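PDB 5O8P: L-lysine 6-monooxygenase involved in desferrioxamine biosynthesis from Erwinia amylovora CFBP1430, which probably catalyses the FAD- and NADPH-dependent N-hydroxylation of cadaverine, an early step in the biosynthesis of the siderophore desferrioxamine. Local coordinates for residues L21-L26 against S404-E409; D210-I215 against Y220-I225; Q345-V350 against D363-Q368. All blocks are in the same frame, centred on the assembly; numbering follows the deposited sequence.

Contact 1: residues L21-L26 against S404-E409; sequences LGLACL and SVLLRE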
ATOM      1  N   LEU B  21      28.865  -5.778  17.735  1.00 29.74           N
ATOM      2  CA  LEU B  21      29.077  -4.380  17.349  1.00 32.08           C
ATOM      3  C   LEU B  21      28.062  -3.501  18.073  1.00 36.69           C
ATOM      4  O   LEU B  21      28.370  -2.381  18.479  1.00 37.70           O
ATOM      5  CB  LEU B  21      28.960  -4.194  15.834  1.00 31.95           C
ATOM      6  CG  LEU B  21      29.211  -2.777  15.308  1.00 31.86           C
ATOM      7  CD1 LEU B  21      30.617  -2.309  15.659  1.00 33.19           C
ATOM      8  CD2 LEU B  21      28.986  -2.677  13.797  1.00 31.47           C
ATOM      9  N   GLY B  22      26.842  -4.015  18.231  1.00 40.43           N
ATOM     10  CA  GLY B  22      25.821  -3.361  19.045  1.00 38.98           C
ATOM     11  C   GLY B  22      26.271  -3.222  20.475  1.00 37.03           C
ATOM     12  O   GLY B  22      26.342  -2.108  20.995  1.00 41.04           O
ATOM     13  N   LEU B  23      26.610  -4.347  21.102  1.00 34.19           N
ATOM     14  CA  LEU B  23      27.129  -4.334  22.481  1.00 35.27           C
ATOM     15  C   LEU B  23      28.255  -3.318  22.649  1.00 35.62           C
ATOM     16  O   LEU B  23      28.321  -2.617  23.664  1.00 32.37           O
ATOM     17  CB  LEU B  23      27.626  -5.720  22.902  1.00 32.44           C
ATOM     18  CG  LEU B  23      27.997  -5.925  24.374  1.00 30.49           C
ATOM     19  CD1 LEU B  23      26.931  -5.397  25.304  1.00 31.65           C
ATOM     20  CD2 LEU B  23      28.246  -7.398  24.645  1.00 30.10           C
ATOM     21  N   ALA B  24      29.122  -3.225  21.641  1.00 34.49           N
ATOM     22  CA  ALA B  24      30.242  -2.296  21.673  1.00 33.23           C
ATOM     23  C   ALA B  24      29.797  -0.844  21.709  1.00 32.05           C
ATOM     24  O   ALA B  24      30.334  -0.067  22.505  1.00 33.95           O
ATOM     25  CB  ALA B  24      31.164  -2.532  20.493  1.00 34.07           C
ATOM     26  N   CYS B  25      28.834  -0.474  20.866  1.00 29.58           N
ATOM     27  CA  CYS B  25      28.309   0.896  20.887  1.00 30.60           C
ATOM     28  C   CYS B  25      27.590   1.205  22.190  1.00 31.71           C
ATOM     29  O   CYS B  25      27.641   2.315  22.692  1.00 33.10           O
ATOM     30  CB  CYS B  25      27.330   1.131  19.749  1.00 31.79           C
ATOM     31  SG  CYS B  25      27.951   0.814  18.097  1.00 32.11           S
ATOM     32  N   LEU B  26      26.889   0.218  22.720  1.00 34.88           N
ATOM     33  CA  LEU B  26      26.167   0.402  23.963  1.00 37.16           C
ATOM     34  C   LEU B  26      27.105   0.455  25.150  1.00 35.76           C
ATOM     35  O   LEU B  26      26.837   1.214  26.073  1.00 35.98           O
ATOM     36  CB  LEU B  26      25.096  -0.676  24.150  1.00 38.35           C
ATOM     37  CG  LEU B  26      23.915  -0.576  23.176  1.00 38.32           C
ATOM     38  CD1 LEU B  26      22.976  -1.764  23.344  1.00 39.84           C
ATOM     39  CD2 LEU B  26      23.154   0.726  23.363  1.00 36.66           C
ATOM     40  N   SER B 404      21.208  -5.219  26.331  1.00 41.26           N
ATOM     41  CA  SER B 404      20.819  -4.540  27.567  1.00 39.68           C
ATOM     42  C   SER B 404      20.805  -5.438  28.797  1.00 37.46           C
ATOM     43  O   SER B 404      21.093  -4.936  29.897  1.00 39.39           O
ATOM     44  CB  SER B 404      19.465  -3.854  27.413  1.00 39.95           C
ATOM     45  OG  SER B 404      19.581  -2.764  26.528  1.00 40.23           O
ATOM     46  N   VAL B 405      20.477  -6.727  28.632  1.00 35.27           N
ATOM     47  CA  VAL B 405      20.487  -7.659  29.787  1.00 38.42           C
ATOM     48  C   VAL B 405      21.909  -8.169  30.031  1.00 40.02           C
ATOM     49  O   VAL B 405      22.273  -8.490  31.164  1.00 42.06           O
ATOM     50  CB  VAL B 405      19.432  -8.836  29.729  1.00 37.28           C
ATOM     51  CG1 VAL B 405      18.229  -8.512  28.843  1.00 38.47           C
ATOM     52  CG2 VAL B 405      20.038 -10.166  29.316  1.00 36.12           C
ATOM     53  N   LEU B 406      22.702  -8.264  28.965  1.00 40.92           N
ATOM     54  CA  LEU B 406      24.106  -8.584  29.113  1.00 39.05           C
ATOM     55  C   LEU B 406      24.767  -7.496  29.919  1.00 37.71           C
ATOM     56  O   LEU B 406      25.470  -7.796  30.884  1.00 40.68           O
ATOM     57  CB  LEU B 406      24.798  -8.719  27.759  1.00 41.34           C
ATOM     58  CG  LEU B 406      24.440  -9.924  26.900  1.00 39.72           C
ATOM     59  CD1 LEU B 406      25.231  -9.839  25.603  1.00 40.90           C
ATOM     60  CD2 LEU B 406      24.693 -11.222  27.630  1.00 40.09           C
ATOM     61  N   LEU B 407      24.530  -6.238  29.552  1.00 35.60           N
ATOM     62  CA  LEU B 407      25.122  -5.127  30.303  1.00 36.21           C
ATOM     63  C   LEU B 407      24.662  -5.098  31.750  1.00 37.08           C
ATOM     64  O   LEU B 407      25.430  -4.737  32.623  1.00 49.79           O
ATOM     65  CB  LEU B 407      24.895  -3.779  29.605  1.00 34.23           C
ATOM     66  CG  LEU B 407      25.821  -3.593  28.396  1.00 34.72           C
ATOM     67  CD1 LEU B 407      25.478  -2.355  27.595  1.00 34.22           C
ATOM     68  CD2 LEU B 407      27.281  -3.537  28.829  1.00 36.00           C
ATOM     69  N   ARG B 408      23.429  -5.509  32.019  1.00 39.72           N
ATOM     70  CA  ARG B 408      22.925  -5.592  33.399  1.00 39.76           C
ATOM     71  C   ARG B 408      23.663  -6.658  34.222  1.00 36.42           C
ATOM     72  O   ARG B 408      23.938  -6.459  35.407  1.00 36.42           O
ATOM     73  CB  ARG B 408      21.414  -5.853  33.410  1.00 41.88           C
ATOM     74  CG  ARG B 408      20.747  -5.652  34.760  1.00 44.42           C
ATOM     75  CD  ARG B 408      19.235  -5.748  34.609  1.00 51.08           C
ATOM     76  NE  ARG B 408      18.838  -7.119  34.260  1.00 53.52           N
ATOM     77  CZ  ARG B 408      17.732  -7.481  33.600  1.00 49.85           C
ATOM     78  NH1 ARG B 408      16.866  -6.573  33.145  1.00 50.81           N
ATOM     79  NH2 ARG B 408      17.520  -8.775  33.360  1.00 46.69           N
ATOM     80  N   GLU B 409      23.986  -7.783  33.603  1.00 36.24           N
ATOM     81  CA  GLU B 409      24.734  -8.832  34.291  1.00 41.16           C
ATOM     82  C   GLU B 409      26.199  -8.448  34.485  1.00 42.75           C
ATOM     83  O   GLU B 409      26.745  -8.578  35.580  1.00 40.10           O
ATOM     84  CB  GLU B 409      24.640 -10.140  33.529  1.00 46.40           C
ATOM     85  CG  GLU B 409      23.289 -10.832  33.625  1.00 50.41           C
ATOM     86  CD  GLU B 409      22.952 -11.346  35.017  1.00 54.10           C
ATOM     87  OE1 GLU B 409      23.877 -11.519  35.858  1.00 60.32           O
ATOM     88  OE2 GLU B 409      21.751 -11.566  35.259  1.00 53.59           O
TER
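Leu23 and Leu26 of helix 18-27 meet Leu406 and Leu407 of helix 399-410 without a flat group between them. The guanidinium of Arg408 takes no part: one of its faces rests over Val405 CB, offset toward the rim of the group, and its NH1 forms a salt bridge with Glu414. The contact itself is built from branched aliphatic chains alone. Leu23 reaches across with both methyls. Its CG stands anti to the backbone N (chi1 -171°), which carries the end of the chain nearer to the partner helix than the direction of its CB would suggest. From there CD1 lies 3.7 Å from Leu407 CG, the two side chains sliding past each other in opposite directions, while CD2 meets Leu406 CD1 at 4.0 Å, with these two side chains crossing at about a right angle. Leu407 also touches the next turn of the facing helix, where its CD1 packs 3.9 Å from Leu26 CB, so that one leucine bridges two residues three apart. The short helical segments keep an axis separation of 10.6 Å and cross at -56°. Around this group, Asn403 touches both Leu23 and Leu26, Phe37 of strand 35-38 also touches Leu23, and Phe380 of strand 379-381 adjoins Leu406. Helix 18-27 follows the first strand of the FAD-binding Rossmann-type fold, and the side chain of Leu23 is about 9 Å from the bound cofactor; the contact joins this helix to one near the C-terminal end of the chain. All four leucines are buried and meet through carbon atoms, which implies that the two helices are held here by hydrophobic burial and van der Waals contact, not by directional polar bonds.

Contact 2: residues D210-I215 against Y220-I225; sequences DLLTDI and YQLNWI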
ATOM      1  N   ASP B 210      16.699 -12.289  -8.501  1.00 40.26           N
ATOM      2  CA  ASP B 210      17.839 -11.647  -9.165  1.00 39.33           C
ATOM      3  C   ASP B 210      18.104 -12.302 -10.516  1.00 37.87           C
ATOM      4  O   ASP B 210      18.261 -11.608 -11.515  1.00 36.10           O
ATOM      5  CB  ASP B 210      19.092 -11.740  -8.281  1.00 41.70           C
ATOM      6  CG  ASP B 210      20.159 -10.726  -8.649  1.00 43.87           C
ATOM      7  OD1 ASP B 210      19.868  -9.516  -8.575  1.00 45.38           O
ATOM      8  OD2 ASP B 210      21.302 -11.143  -8.949  1.00 40.19           O
ATOM      9  N   LEU B 211      18.127 -13.636 -10.525  1.00 35.87           N
ATOM     10  CA  LEU B 211      18.362 -14.415 -11.739  1.00 35.19           C
ATOM     11  C   LEU B 211      17.190 -14.339 -12.711  1.00 36.27           C
ATOM     12  O   LEU B 211      17.406 -14.254 -13.918  1.00 37.84           O
ATOM     13  CB  LEU B 211      18.679 -15.886 -11.401  1.00 34.11           C
ATOM     14  CG  LEU B 211      19.982 -16.115 -10.619  1.00 33.17           C
ATOM     15  CD1 LEU B 211      20.081 -17.553 -10.125  1.00 31.91           C
ATOM     16  CD2 LEU B 211      21.183 -15.759 -11.466  1.00 33.77           C
ATOM     17  N   LEU B 212      15.961 -14.370 -12.187  1.00 37.75           N
ATOM     18  CA  LEU B 212      14.743 -14.272 -13.011  1.00 35.05           C
ATOM     19  C   LEU B 212      14.698 -12.970 -13.809  1.00 33.72           C
ATOM     20  O   LEU B 212      14.226 -12.951 -14.941  1.00 34.28           O
ATOM     21  CB  LEU B 212      13.483 -14.392 -12.146  1.00 33.68           C
ATOM     22  CG  LEU B 212      12.123 -14.382 -12.863  1.00 34.87           C
ATOM     23  CD1 LEU B 212      12.037 -15.476 -13.917  1.00 34.10           C
ATOM     24  CD2 LEU B 212      10.991 -14.538 -11.858  1.00 35.18           C
ATOM     25  N   THR B 213      15.200 -11.897 -13.212  1.00 34.76           N
ATOM     26  CA  THR B 213      15.336 -10.609 -13.880  1.00 36.53           C
ATOM     27  C   THR B 213      16.064 -10.708 -15.218  1.00 38.48           C
ATOM     28  O   THR B 213      15.657 -10.073 -16.176  1.00 39.09           O
ATOM     29  CB  THR B 213      16.053  -9.610 -12.946  1.00 36.89           C
ATOM     30  OG1 THR B 213      15.227  -9.373 -11.792  1.00 35.12           O
ATOM     31  CG2 THR B 213      16.356  -8.293 -13.640  1.00 37.75           C
ATOM     32  N   ASP B 214      17.111 -11.524 -15.296  1.00 43.29           N
ATOM     33  CA  ASP B 214      17.909 -11.656 -16.518  1.00 42.30           C
ATOM     34  C   ASP B 214      17.671 -12.968 -17.283  1.00 42.57           C
ATOM     35  O   ASP B 214      18.505 -13.364 -18.106  1.00 44.69           O
ATOM     36  CB  ASP B 214      19.399 -11.514 -16.177  1.00 42.27           C
ATOM     37  CG  ASP B 214      19.722 -10.223 -15.444  1.00 44.39           C
ATOM     38  OD1 ASP B 214      19.066  -9.183 -15.691  1.00 46.53           O
ATOM     39  OD2 ASP B 214      20.657 -10.252 -14.621  1.00 46.32           O
ATOM     40  N   ILE B 215      16.540 -13.632 -17.060  1.00 41.75           N
ATOM     41  CA  ILE B 215      16.284 -14.907 -17.737  1.00 42.15           C
ATOM     42  C   ILE B 215      16.130 -14.700 -19.244  1.00 46.38           C
ATOM     43  O   ILE B 215      16.583 -15.516 -20.007  1.00 47.66           O
ATOM     44  CB  ILE B 215      15.083 -15.668 -17.117  1.00 38.88           C
ATOM     45  CG1 ILE B 215      15.092 -17.132 -17.545  1.00 37.16           C
ATOM     46  CG2 ILE B 215      13.744 -15.028 -17.462  1.00 38.98           C
ATOM     47  CD1 ILE B 215      14.039 -17.964 -16.830  1.00 36.72           C
ATOM     48  N   TYR B 220      19.328 -18.996 -19.632  1.00 41.29           N
ATOM     49  CA  TYR B 220      19.192 -20.113 -18.686  1.00 38.81           C
ATOM     50  C   TYR B 220      17.795 -20.579 -18.350  1.00 37.02           C
ATOM     51  O   TYR B 220      16.834 -19.813 -18.398  1.00 39.75           O
ATOM     52  CB  TYR B 220      20.005 -19.921 -17.387  1.00 39.61           C
ATOM     53  CG  TYR B 220      19.895 -18.575 -16.716  1.00 39.40           C
ATOM     54  CD1 TYR B 220      18.823 -18.270 -15.879  1.00 39.39           C
ATOM     55  CD2 TYR B 220      20.887 -17.613 -16.899  1.00 38.09           C
ATOM     56  CE1 TYR B 220      18.736 -17.028 -15.270  1.00 40.20           C
ATOM     57  CE2 TYR B 220      20.807 -16.378 -16.287  1.00 38.74           C
ATOM     58  CZ  TYR B 220      19.736 -16.085 -15.474  1.00 39.32           C
ATOM     59  OH  TYR B 220      19.681 -14.848 -14.891  1.00 40.46           O
ATOM     60  N   GLN B 221      17.713 -21.870 -18.045  1.00 35.94           N
ATOM     61  CA  GLN B 221      16.605 -22.431 -17.298  1.00 37.14           C
ATOM     62  C   GLN B 221      16.836 -22.037 -15.845  1.00 37.90           C
ATOM     63  O   GLN B 221      17.979 -22.064 -15.362  1.00 41.00           O
ATOM     64  CB  GLN B 221      16.564 -23.955 -17.438  1.00 35.99           C
ATOM     65  CG  GLN B 221      15.478 -24.624 -16.610  1.00 36.05           C
ATOM     66  CD  GLN B 221      15.347 -26.102 -16.910  1.00 33.55           C
ATOM     67  OE1 GLN B 221      16.045 -26.927 -16.334  1.00 31.24           O
ATOM     68  NE2 GLN B 221      14.432 -26.440 -17.802  1.00 32.65           N
ATOM     69  N   LEU B 222      15.761 -21.664 -15.156  1.00 36.21           N
ATOM     70  CA  LEU B 222      15.859 -21.202 -13.784  1.00 36.53           C
ATOM     71  C   LEU B 222      14.900 -21.983 -12.898  1.00 37.62           C
ATOM     72  O   LEU B 222      13.684 -21.780 -12.934  1.00 39.39           O
ATOM     73  CB  LEU B 222      15.585 -19.707 -13.724  1.00 36.20           C
ATOM     74  CG  LEU B 222      15.760 -19.061 -12.355  1.00 37.92           C
ATOM     75  CD1 LEU B 222      17.169 -19.303 -11.830  1.00 39.64           C
ATOM     76  CD2 LEU B 222      15.455 -17.570 -12.426  1.00 39.97           C
ATOM     77  N   ASN B 223      15.465 -22.877 -12.094  1.00 37.34           N
ATOM     78  CA  ASN B 223      14.682 -23.769 -11.253  1.00 36.47           C
ATOM     79  C   ASN B 223      14.776 -23.374  -9.791  1.00 36.40           C
ATOM     80  O   ASN B 223      15.701 -22.670  -9.389  1.00 39.11           O
ATOM     81  CB  ASN B 223      15.153 -25.198 -11.463  1.00 36.67           C
ATOM     82  CG  ASN B 223      15.074 -25.613 -12.920  1.00 36.08           C
ATOM     83  OD1 ASN B 223      14.130 -25.256 -13.620  1.00 38.20           O
ATOM     84  ND2 ASN B 223      16.062 -26.344 -13.382  1.00 30.54           N
ATOM     85  N   TRP B 224      13.778 -23.790  -9.016  1.00 34.55           N
ATOM     86  CA  TRP B 224      13.740 -23.562  -7.579  1.00 32.45           C
ATOM     87  C   TRP B 224      13.133 -24.786  -6.933  1.00 33.02           C
ATOM     88  O   TRP B 224      11.983 -25.116  -7.191  1.00 32.19           O
ATOM     89  CB  TRP B 224      12.888 -22.342  -7.258  1.00 32.01           C
ATOM     90  CG  TRP B 224      13.026 -21.783  -5.862  1.00 32.36           C
ATOM     91  CD1 TRP B 224      13.711 -22.320  -4.807  1.00 32.16           C
ATOM     92  CD2 TRP B 224      12.408 -20.594  -5.370  1.00 31.52           C
ATOM     93  NE1 TRP B 224      13.603 -21.513  -3.715  1.00 31.52           N
ATOM     94  CE2 TRP B 224      12.799 -20.449  -4.022  1.00 32.83           C
ATOM     95  CE3 TRP B 224      11.565 -19.634  -5.938  1.00 31.48           C
ATOM     96  CZ2 TRP B 224      12.377 -19.380  -3.223  1.00 35.00           C
ATOM     97  CZ3 TRP B 224      11.133 -18.569  -5.151  1.00 34.32           C
ATOM     98  CH2 TRP B 224      11.550 -18.449  -3.803  1.00 36.88           C
ATOM     99  N   ILE B 225      13.908 -25.470  -6.105  1.00 35.90           N
ATOM    100  CA  ILE B 225      13.439 -26.670  -5.421  1.00 37.45           C
ATOM    101  C   ILE B 225      13.576 -26.406  -3.944  1.00 35.49           C
ATOM    102  O   ILE B 225      14.573 -25.864  -3.529  1.00 35.97           O
ATOM    103  CB  ILE B 225      14.273 -27.891  -5.826  1.00 39.77           C
ATOM    104  CG1 ILE B 225      14.110 -28.135  -7.332  1.00 38.79           C
ATOM    105  CG2 ILE B 225      13.883 -29.117  -4.990  1.00 40.49           C
ATOM    106  CD1 ILE B 225      14.990 -29.237  -7.886  1.00 40.44           C
TER
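The phenol of Tyr220 donates a hydrogen bond to the carbonyl of Leu211, with Tyr220 OH 2.5 Å from Leu211 O. The donor lies in the carbonyl plane on a lone pair (C=O...donor angle 121°), and the oxygen in turn sits at the edge of the ring. With CG between the backbone N and the carbonyl carbon (chi1 47°), Tyr220 brings its ring end close to the helix. Leu211 O is gripped twice, since Asp214 N, three residues on, also bonds to it. Beside this bond Leu222 fits its two methyls to neighbouring helix residues: CD1 is 3.8 Å from Leu211 CB, and CD2 is 3.8 Å from Leu212 CB. Ile215 also reaches Leu222, its CD1 3.9 Å from Leu222 CB. In the second shell, Gln190 NE2 bonds both Tyr220 OH and Asp214 OD2 and so helps to position the phenol. The arrangement packs helix 202-213 and the residues after it onto strand 221-225, in a beta-alpha-beta unit begun by strand 194-198. Ser200 and Ser203, at the turn from that strand into the helix, contact NADP(+) when it is bound; this chain carries none. Such a unit is expected of a Rossmann-type dinucleotide-binding domain.

Contact 3: residues Q345-V350 against D363-Q368; sequences QPPAFV and DRYDVQ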
ATOM      1  N   GLN B 345      27.760 -24.006  15.218  1.00 42.41           N
ATOM      2  CA  GLN B 345      28.428 -25.021  16.028  1.00 46.65           C
ATOM      3  C   GLN B 345      29.552 -24.347  16.818  1.00 42.16           C
ATOM      4  O   GLN B 345      30.216 -23.430  16.308  1.00 34.13           O
ATOM      5  CB  GLN B 345      28.915 -26.219  15.196  1.00 53.57           C
ATOM      6  CG  GLN B 345      29.938 -25.901  14.119  1.00 59.32           C
ATOM      7  CD  GLN B 345      30.204 -27.089  13.206  1.00 64.97           C
ATOM      8  OE1 GLN B 345      29.278 -27.800  12.807  1.00 79.17           O
ATOM      9  NE2 GLN B 345      31.467 -27.306  12.864  1.00 62.77           N
ATOM     10  N   PRO B 346      29.747 -24.787  18.077  1.00 42.65           N
ATOM     11  CA  PRO B 346      30.634 -24.077  18.997  1.00 43.17           C
ATOM     12  C   PRO B 346      32.067 -24.014  18.449  1.00 40.50           C
ATOM     13  O   PRO B 346      32.592 -25.054  18.056  1.00 41.13           O
ATOM     14  CB  PRO B 346      30.554 -24.929  20.275  1.00 44.22           C
ATOM     15  CG  PRO B 346      30.194 -26.296  19.801  1.00 43.39           C
ATOM     16  CD  PRO B 346      29.250 -26.051  18.664  1.00 42.49           C
ATOM     17  N   PRO B 347      32.688 -22.811  18.407  1.00 38.16           N
ATOM     18  CA  PRO B 347      34.006 -22.693  17.780  1.00 37.83           C
ATOM     19  C   PRO B 347      35.122 -23.471  18.478  1.00 37.95           C
ATOM     20  O   PRO B 347      34.983 -23.893  19.635  1.00 37.35           O
ATOM     21  CB  PRO B 347      34.282 -21.185  17.809  1.00 37.37           C
ATOM     22  CG  PRO B 347      33.465 -20.660  18.911  1.00 37.91           C
ATOM     23  CD  PRO B 347      32.228 -21.514  18.934  1.00 40.46           C
ATOM     24  N   ALA B 348      36.217 -23.659  17.750  1.00 37.87           N
ATOM     25  CA  ALA B 348      37.303 -24.508  18.209  1.00 37.13           C
ATOM     26  C   ALA B 348      37.785 -24.130  19.612  1.00 36.42           C
ATOM     27  O   ALA B 348      37.967 -25.013  20.453  1.00 34.70           O
ATOM     28  CB  ALA B 348      38.450 -24.456  17.220  1.00 39.53           C
ATOM     29  N   PHE B 349      37.945 -22.824  19.870  1.00 35.64           N
ATOM     30  CA  PHE B 349      38.475 -22.345  21.156  1.00 37.94           C
ATOM     31  C   PHE B 349      37.695 -22.744  22.417  1.00 40.69           C
ATOM     32  O   PHE B 349      38.261 -22.802  23.506  1.00 44.01           O
ATOM     33  CB  PHE B 349      38.721 -20.825  21.136  1.00 38.68           C
ATOM     34  CG  PHE B 349      37.483 -19.975  20.987  1.00 39.01           C
ATOM     35  CD1 PHE B 349      36.606 -19.782  22.050  1.00 40.12           C
ATOM     36  CD2 PHE B 349      37.231 -19.310  19.795  1.00 40.03           C
ATOM     37  CE1 PHE B 349      35.481 -18.977  21.908  1.00 40.84           C
ATOM     38  CE2 PHE B 349      36.110 -18.496  19.647  1.00 40.74           C
ATOM     39  CZ  PHE B 349      35.235 -18.328  20.702  1.00 40.32           C
ATOM     40  N   VAL B 350      36.406 -23.022  22.264  1.00 44.34           N
ATOM     41  CA  VAL B 350      35.548 -23.401  23.383  1.00 44.46           C
ATOM     42  C   VAL B 350      35.948 -24.756  24.017  1.00 45.21           C
ATOM     43  O   VAL B 350      35.592 -25.015  25.171  1.00 42.27           O
ATOM     44  CB  VAL B 350      34.056 -23.348  22.954  1.00 48.68           C
ATOM     45  CG1 VAL B 350      33.124 -23.906  24.029  1.00 52.43           C
ATOM     46  CG2 VAL B 350      33.656 -21.908  22.639  1.00 47.77           C
ATOM     47  N   ASP B 363      23.967 -32.090  23.724  1.00 55.84           N
ATOM     48  CA  ASP B 363      25.328 -31.518  23.570  1.00 56.27           C
ATOM     49  C   ASP B 363      25.380 -30.134  22.900  1.00 51.08           C
ATOM     50  O   ASP B 363      26.285 -29.844  22.118  1.00 49.57           O
ATOM     51  CB  ASP B 363      26.276 -32.504  22.846  1.00 60.94           C
ATOM     52  CG  ASP B 363      26.718 -33.647  23.730  1.00 64.68           C
ATOM     53  OD1 ASP B 363      27.481 -33.398  24.688  1.00 65.66           O
ATOM     54  OD2 ASP B 363      26.314 -34.796  23.450  1.00 69.47           O
ATOM     55  N   ARG B 364      24.401 -29.285  23.198  1.00 48.68           N
ATOM     56  CA  ARG B 364      24.483 -27.859  22.856  1.00 46.92           C
ATOM     57  C   ARG B 364      24.516 -27.110  24.179  1.00 41.03           C
ATOM     58  O   ARG B 364      24.337 -27.708  25.255  1.00 37.25           O
ATOM     59  CB  ARG B 364      23.319 -27.376  21.983  1.00 51.20           C
ATOM     60  CG  ARG B 364      22.956 -28.285  20.825  1.00 55.82           C
ATOM     61  CD  ARG B 364      21.500 -28.138  20.471  1.00 57.14           C
ATOM     62  NE  ARG B 364      20.593 -28.567  21.548  1.00 57.64           N
ATOM     63  CZ  ARG B 364      19.259 -28.633  21.451  1.00 51.50           C
ATOM     64  NH1 ARG B 364      18.631 -28.394  20.298  1.00 50.91           N
ATOM     65  NH2 ARG B 364      18.553 -29.042  22.501  1.00 48.41           N
ATOM     66  N   TYR B 365      24.761 -25.809  24.108  1.00 37.67           N
ATOM     67  CA  TYR B 365      24.814 -25.004  25.315  1.00 39.12           C
ATOM     68  C   TYR B 365      23.453 -25.025  26.029  1.00 39.81           C
ATOM     69  O   TYR B 365      22.431 -24.732  25.401  1.00 40.86           O
ATOM     70  CB  TYR B 365      25.135 -23.544  25.004  1.00 38.61           C
ATOM     71  CG  TYR B 365      26.358 -23.242  24.181  1.00 36.96           C
ATOM     72  CD1 TYR B 365      27.544 -23.951  24.345  1.00 35.53           C
ATOM     73  CD2 TYR B 365      26.339 -22.204  23.259  1.00 37.13           C
ATOM     74  CE1 TYR B 365      28.664 -23.656  23.586  1.00 34.70           C
ATOM     75  CE2 TYR B 365      27.451 -21.896  22.502  1.00 37.56           C
ATOM     76  CZ  TYR B 365      28.605 -22.616  22.676  1.00 35.47           C
ATOM     77  OH  TYR B 365      29.682 -22.278  21.919  1.00 38.94           O
ATOM     78  N   ASP B 366      23.433 -25.361  27.315  1.00 38.87           N
ATOM     79  CA  ASP B 366      22.227 -25.215  28.128  1.00 41.57           C
ATOM     80  C   ASP B 366      22.120 -23.761  28.597  1.00 38.52           C
ATOM     81  O   ASP B 366      22.451 -23.424  29.746  1.00 36.50           O
ATOM     82  CB  ASP B 366      22.258 -26.177  29.323  1.00 47.91           C
ATOM     83  CG  ASP B 366      20.959 -26.169  30.122  1.00 49.25           C
ATOM     84  OD1 ASP B 366      19.874 -26.316  29.512  1.00 54.48           O
ATOM     85  OD2 ASP B 366      21.037 -26.014  31.358  1.00 45.89           O
ATOM     86  N   VAL B 367      21.616 -22.905  27.707  1.00 36.64           N
ATOM     87  CA  VAL B 367      21.674 -21.457  27.913  1.00 37.08           C
ATOM     88  C   VAL B 367      20.661 -21.031  28.977  1.00 39.04           C
ATOM     89  O   VAL B 367      19.520 -21.487  28.958  1.00 43.48           O
ATOM     90  CB  VAL B 367      21.396 -20.657  26.615  1.00 35.85           C
ATOM     91  CG1 VAL B 367      21.739 -19.181  26.820  1.00 36.92           C
ATOM     92  CG2 VAL B 367      22.166 -21.225  25.439  1.00 35.51           C
ATOM     93  N   GLN B 368      21.080 -20.151  29.886  1.00 39.32           N
ATOM     94  CA  GLN B 368      20.205 -19.632  30.945  1.00 37.81           C
ATOM     95  C   GLN B 368      19.460 -18.416  30.399  1.00 37.76           C
ATOM     96  O   GLN B 368      19.762 -17.939  29.295  1.00 35.74           O
ATOM     97  CB  GLN B 368      21.006 -19.226  32.181  1.00 36.54           C
ATOM     98  CG  GLN B 368      22.024 -20.241  32.666  1.00 36.73           C
ATOM     99  CD  GLN B 368      21.412 -21.543  33.101  1.00 35.89           C
ATOM    100  OE1 GLN B 368      20.904 -21.640  34.217  1.00 34.41           O
ATOM    101  NE2 GLN B 368      21.500 -22.573  32.240  1.00 37.23           N
TER
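Within the long connection between strand 342-343 and strand 379-381, beside the FAD pocket, Tyr365 reaches Pro346, Pro347 and Val350. The segment 345-350 passes through two prolines into a 3-10 segment that begins at Ala348, in which Val350 N bonds to Pro347 O at 3.1 Å, and this brings Val350 round to the same tyrosine that the prolines approach. The phenol end does the touching. Across the contact the nearest neighbour of Tyr365 OH is Pro346 CB, at 3.2 Å. Tyr365 CZ lies 3.9 Å from the same Pro346 CB, a contact oblique to the ring, and Tyr365 OH is 4.0 Å from Pro347 CD. The side chains of Val350 and Tyr365 approach from opposite directions, with Val350 CG2 4.1 Å from Tyr365 OH. Tyr365 has its CG anti to its own carbonyl carbon, and this chi1 of -53° sets the ring close to the prolines. The polar partner of the hydroxyl is Tyr344 OH, just before the segment, to which it is hydrogen-bonded. On the backbone side, Tyr365 O accepts from His387 NE2, fixing the base of the same residue. Phe349, carried by the 3-10 segment, touches FAD and packs on Val123, so the contact lies one residue away from a wall of the cofactor pocket. Farther along the second segment, Asp366 is the centre of an inverse gamma turn. There Gln368 folds back on the chain, its NE2 donating to Asp366 O at 2.8 Å with an N-H...O angle of 141°.

From the N terminus, helix 18-27 opens the widest loop, which contact 1 closes only when helix 399-410 returns to it, 378 residues apart at the closest ends. The other two contacts nest inside that loop in series and do not cross. Contact 2 closes a short loop, fastening a helix to the next strand of the parallel sheet next to Ser200 and Ser203, which contact NADP(+) in a structure of this protein. Contact 3 follows, drawing together two parts of the connection between strands 342-343 and 379-381. Contacts 1 and 3 both lie near FAD, with centres about 20 Å apart, whereas contact 2 lies across the chain's centre from each, about 42 and 39 Å away between centres.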